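Local coordinates for archaeal Sm-like protein AF-Sm2 (Archaeoglobus fulgidus, PDB 1LJO), which probably binds RNA and belongs to the Sm proteins, which in archaea assemble into hexameric or heptameric rings, at residues I17-M22 with E26-G31; N46-E49 with E54-R57. One frame throughout, in Å; residues are numbered along the deposited sequence.

Contact 1 of 2, residues I17-M22 with E26-G31; sequences IIRVEM and ENQLVG. With ACY (acetic acid), chain C.
Val20 and Leu29 form a hydrogen-bonded antiparallel pair, with Val20 N to Leu29 O at 2.7 Å and Leu29 N to Val20 O at 2.9 Å. Ile18 and Gly31 repeat the pattern, Ile18 N reaching Gly31 O at 3.0 Å. In the non-hydrogen-bonded pair between them, Arg19 and Val30 put their side chains on one face of the sheet. The Arg19 chain runs out extended, CG anti to the backbone N (chi1 176°), then bends at chi3 (-65°), which lays its guanidinium against Val30: CG2 of Val30 sits over one face of the group, toward its rim, 3.6 Å from Arg19 NH1. On its other branch, Val30 CG1 meets Ile17 CG2 at 3.8 Å. The Gln28 amide lies near Arg19 with the two planes 52° apart; Gln28 OE1 accepts a hydrogen bond from Gly52 N, while NE2 donates to an acetic acid molecule. On the opposite face Val20 and Leu29 join Ile18, and Leu29 CD2 touches Met22 CG at 3.7 Å. Where direct pairing ends, a water accepts from Met22 N at 2.8 Å and donates to Asn27 O. Farther out, Ile18 packs on Leu44 and Ile72, and Val20 on Leu42, burying this face. The arrangement is the antiparallel hairpin that opens the strongly bent sheet of the Sm fold.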
# COMPACT_ATOMS: atom_id res chain seq x y z
N ILE A 17 9.85 -6.28 24.69
CA ILE A 17 10.19 -5.03 24.01
C ILE A 17 10.60 -5.29 22.56
O ILE A 17 11.46 -6.13 22.30
CB ILE A 17 11.36 -4.31 24.69
CG1 ILE A 17 11.07 -4.12 26.19
CG2 ILE A 17 11.62 -2.96 24.01
CD1 ILE A 17 9.81 -3.35 26.48
N ILE A 18 10.01 -4.55 21.64
CA ILE A 18 10.33 -4.70 20.23
C ILE A 18 10.61 -3.35 19.59
O ILE A 18 10.22 -2.31 20.14
CB ILE A 18 9.18 -5.38 19.45
CG1 ILE A 18 7.94 -4.49 19.45
CG2 ILE A 18 8.84 -6.72 20.10
CD1 ILE A 18 6.82 -4.98 18.51
N ARG A 19 11.28 -3.37 18.44
CA ARG A 19 11.60 -2.16 17.69
C ARG A 19 10.89 -2.33 16.36
O ARG A 19 11.01 -3.38 15.72
CB ARG A 19 13.11 -2.03 17.48
CG ARG A 19 13.54 -0.85 16.61
CD ARG A 19 15.06 -0.75 16.50
NE ARG A 19 15.69 -0.46 17.78
CZ ARG A 19 15.83 0.76 18.29
NH1 ARG A 19 15.39 1.82 17.62
NH2 ARG A 19 16.39 0.93 19.48
N VAL A 20 10.16 -1.30 15.93
CA VAL A 20 9.40 -1.36 14.69
C VAL A 20 9.68 -0.22 13.72
O VAL A 20 9.72 0.94 14.11
CB VAL A 20 7.88 -1.31 14.97
CG1 VAL A 20 7.10 -1.48 13.66
CG2 VAL A 20 7.50 -2.38 15.97
N GLU A 21 9.88 -0.57 12.45
CA GLU A 21 10.10 0.45 11.43
C GLU A 21 8.82 0.53 10.62
O GLU A 21 8.35 -0.49 10.09
CB GLU A 21 11.28 0.08 10.53
CG GLU A 21 11.42 1.00 9.33
CD GLU A 21 12.70 0.76 8.55
OE1 GLU A 21 12.97 -0.41 8.21
OE2 GLU A 21 13.42 1.74 8.28
N MET A 22 8.24 1.72 10.53
CA MET A 22 6.99 1.93 9.80
C MET A 22 7.26 2.62 8.47
O MET A 22 8.17 3.45 8.36
CB MET A 22 6.02 2.80 10.61
CG MET A 22 5.61 2.23 11.95
SD MET A 22 4.69 0.68 11.82
CE MET A 22 3.12 1.26 11.17
N GLU A 26 9.77 8.11 9.82
CA GLU A 26 11.21 8.18 9.65
C GLU A 26 12.00 7.68 10.86
O GLU A 26 13.15 7.26 10.74
CB GLU A 26 11.62 9.62 9.31
CG GLU A 26 11.00 10.68 10.20
CD GLU A 26 11.08 12.07 9.61
OE1 GLU A 26 10.54 12.28 8.50
OE2 GLU A 26 11.68 12.97 10.24
N ASN A 27 11.37 7.72 12.03
CA ASN A 27 12.00 7.25 13.26
C ASN A 27 11.36 5.92 13.64
O ASN A 27 10.20 5.68 13.31
CB ASN A 27 11.80 8.26 14.38
CG ASN A 27 12.30 9.64 14.02
OD1 ASN A 27 13.42 9.79 13.55
ND2 ASN A 27 11.46 10.64 14.24
N GLN A 28 12.10 5.07 14.35
CA GLN A 28 11.56 3.78 14.76
C GLN A 28 10.75 3.89 16.04
O GLN A 28 10.91 4.84 16.81
CB GLN A 28 12.68 2.75 14.98
CG GLN A 28 13.61 2.55 13.79
CD GLN A 28 14.86 3.41 13.88
OE1 GLN A 28 15.61 3.35 14.86
NE2 GLN A 28 15.08 4.23 12.85
N LEU A 29 9.88 2.91 16.27
CA LEU A 29 9.07 2.87 17.47
C LEU A 29 9.58 1.72 18.33
O LEU A 29 9.81 0.62 17.84
CB LEU A 29 7.59 2.63 17.15
CG LEU A 29 6.84 3.75 16.42
CD1 LEU A 29 7.18 5.10 17.04
CD2 LEU A 29 7.22 3.74 14.95
N VAL A 30 9.77 2.00 19.62
CA VAL A 30 10.24 0.99 20.55
C VAL A 30 9.27 0.95 21.72
O VAL A 30 8.96 1.99 22.31
CB VAL A 30 11.64 1.34 21.09
CG1 VAL A 30 12.11 0.28 22.07
CG2 VAL A 30 12.62 1.48 19.93
N GLY A 31 8.78 -0.24 22.05
CA GLY A 31 7.85 -0.36 23.16
C GLY A 31 7.50 -1.79 23.48
O GLY A 31 7.99 -2.71 22.83
C ACY C . 17.84 6.47 11.91
O ACY C . 18.86 6.90 11.23
OXT ACY C . 16.67 6.97 11.96
CH3 ACY C . 18.15 5.22 12.72
O HOH W 1 9.43 4.11 11.42

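Contact 2 of 2, residues N46-E49 with E54-R57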
# COMPACT_ATOMS: atom_id res chain seq x y z
N ASN A 46 3.94 1.88 26.70
CA ASN A 46 5.20 2.44 27.18
C ASN A 46 6.14 2.69 25.99
O ASN A 46 7.36 2.60 26.11
CB ASN A 46 5.84 1.45 28.16
CG ASN A 46 4.86 0.98 29.22
OD1 ASN A 46 4.48 1.73 30.11
ND2 ASN A 46 4.43 -0.28 29.12
N ALA A 47 5.55 3.03 24.85
CA ALA A 47 6.30 3.26 23.63
C ALA A 47 7.02 4.60 23.52
O ALA A 47 6.66 5.58 24.17
CB ALA A 47 5.39 3.09 22.43
N MET A 48 8.05 4.62 22.68
CA MET A 48 8.83 5.82 22.45
C MET A 48 9.30 5.84 21.00
O MET A 48 9.42 4.80 20.36
CB MET A 48 10.04 5.87 23.38
CG MET A 48 10.99 4.70 23.22
SD MET A 48 12.40 4.82 24.33
CE MET A 48 11.75 4.04 25.82
N GLU A 49 9.57 7.04 20.50
CA GLU A 49 10.05 7.19 19.14
C GLU A 49 11.56 7.27 19.30
O GLU A 49 12.07 8.04 20.12
CB GLU A 49 9.50 8.49 18.55
CG GLU A 49 9.66 8.63 17.06
CD GLU A 49 8.98 9.89 16.54
OE1 GLU A 49 7.78 10.07 16.83
OE2 GLU A 49 9.64 10.68 15.85
N GLU A 54 18.89 6.44 20.31
CA GLU A 54 18.52 7.79 20.71
C GLU A 54 17.01 8.01 20.78
O GLU A 54 16.31 7.90 19.78
CB GLU A 54 19.13 8.82 19.75
CG GLU A 54 20.65 8.84 19.75
CD GLU A 54 21.23 9.21 21.10
OE1 GLU A 54 20.91 10.31 21.60
OE2 GLU A 54 22.00 8.41 21.65
N LYS A 55 16.53 8.35 21.98
CA LYS A 55 15.12 8.61 22.23
C LYS A 55 14.78 10.05 21.81
O LYS A 55 15.48 10.99 22.18
CB LYS A 55 14.84 8.42 23.72
CG LYS A 55 13.63 9.15 24.28
CD LYS A 55 12.32 8.50 23.90
CE LYS A 55 11.44 8.33 25.12
NZ LYS A 55 11.31 9.59 25.90
N VAL A 56 13.71 10.21 21.03
CA VAL A 56 13.30 11.54 20.58
C VAL A 56 11.92 11.98 21.05
O VAL A 56 11.66 13.17 21.18
CB VAL A 56 13.35 11.65 19.04
CG1 VAL A 56 14.77 11.39 18.55
CG2 VAL A 56 12.38 10.67 18.41
N ARG A 57 11.03 11.02 21.32
CA ARG A 57 9.68 11.34 21.79
C ARG A 57 9.06 10.21 22.61
O ARG A 57 9.22 9.04 22.28
CB ARG A 57 8.72 11.60 20.62
CG ARG A 57 8.88 12.91 19.88
CD ARG A 57 7.59 13.21 19.11
NE ARG A 57 7.68 14.40 18.27
CZ ARG A 57 8.24 14.43 17.07
NH1 ARG A 57 8.76 13.32 16.55
NH2 ARG A 57 8.27 15.56 16.37
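The hairpin of strands 47-51 and 54-60 carries a classic beta bulge here, Val56 and Arg57 both facing Glu49. Glu49 O takes two donors, Val56 N at 2.9 Å and, weakly, Arg57 N at 3.4 Å; Glu49 N returns a bond to Arg57 O at 2.7 Å. With CG anti to the backbone N (chi1 -167°) and the chain extended beyond it, Glu49 runs alongside Arg57 in the same direction, and the two end in a salt bridge, Glu49 OE2 to Arg57 NH1 at 2.9 Å. The carboxylate lies at the guanidinium edge, with the planes turned 46° apart. Asn27 ND2 comes so close to the same oxygen that the distance is doubtful, though a hydrogen bond is probable. Glu49 CB lies 3.6 Å from Val56 CG2. Replacing Glu49 by alanine would probably leave the Arg57 guanidinium without its carboxylate mate and freer to turn. Next to the bulge, Met48 and Lys55 cross at about a right angle, Met48 SD lying 3.7 Å from Lys55 CE, while Lys55 NZ bonds to Ser58 OG. The hairpin stands at the surface, with strand 28-36 paired along strand 47-51 through a backbone bond between Met48 and Val30.

Overall arrangement
After the N-terminal helix 6-12, the chain enters strand 17-22, turns, and returns along strand 28-36; contact 1 closes this first, short loop. The chain then passes through strand 42-44, rounds a corner at Asn46 and enters strand 47-51, where contact 2 closes the next hairpin with strand 54-60. The two loops follow in series, neither nested nor crossed. Their centres are about 9 Å apart, and strand 28-36 links them by pairing with both 17-22 and 47-51. Strand 69-74 pairs antiparallel with the other edge of 17-22. Contact 1 is largely buried, whereas contact 2 lies mostly at the surface of the bent sheet.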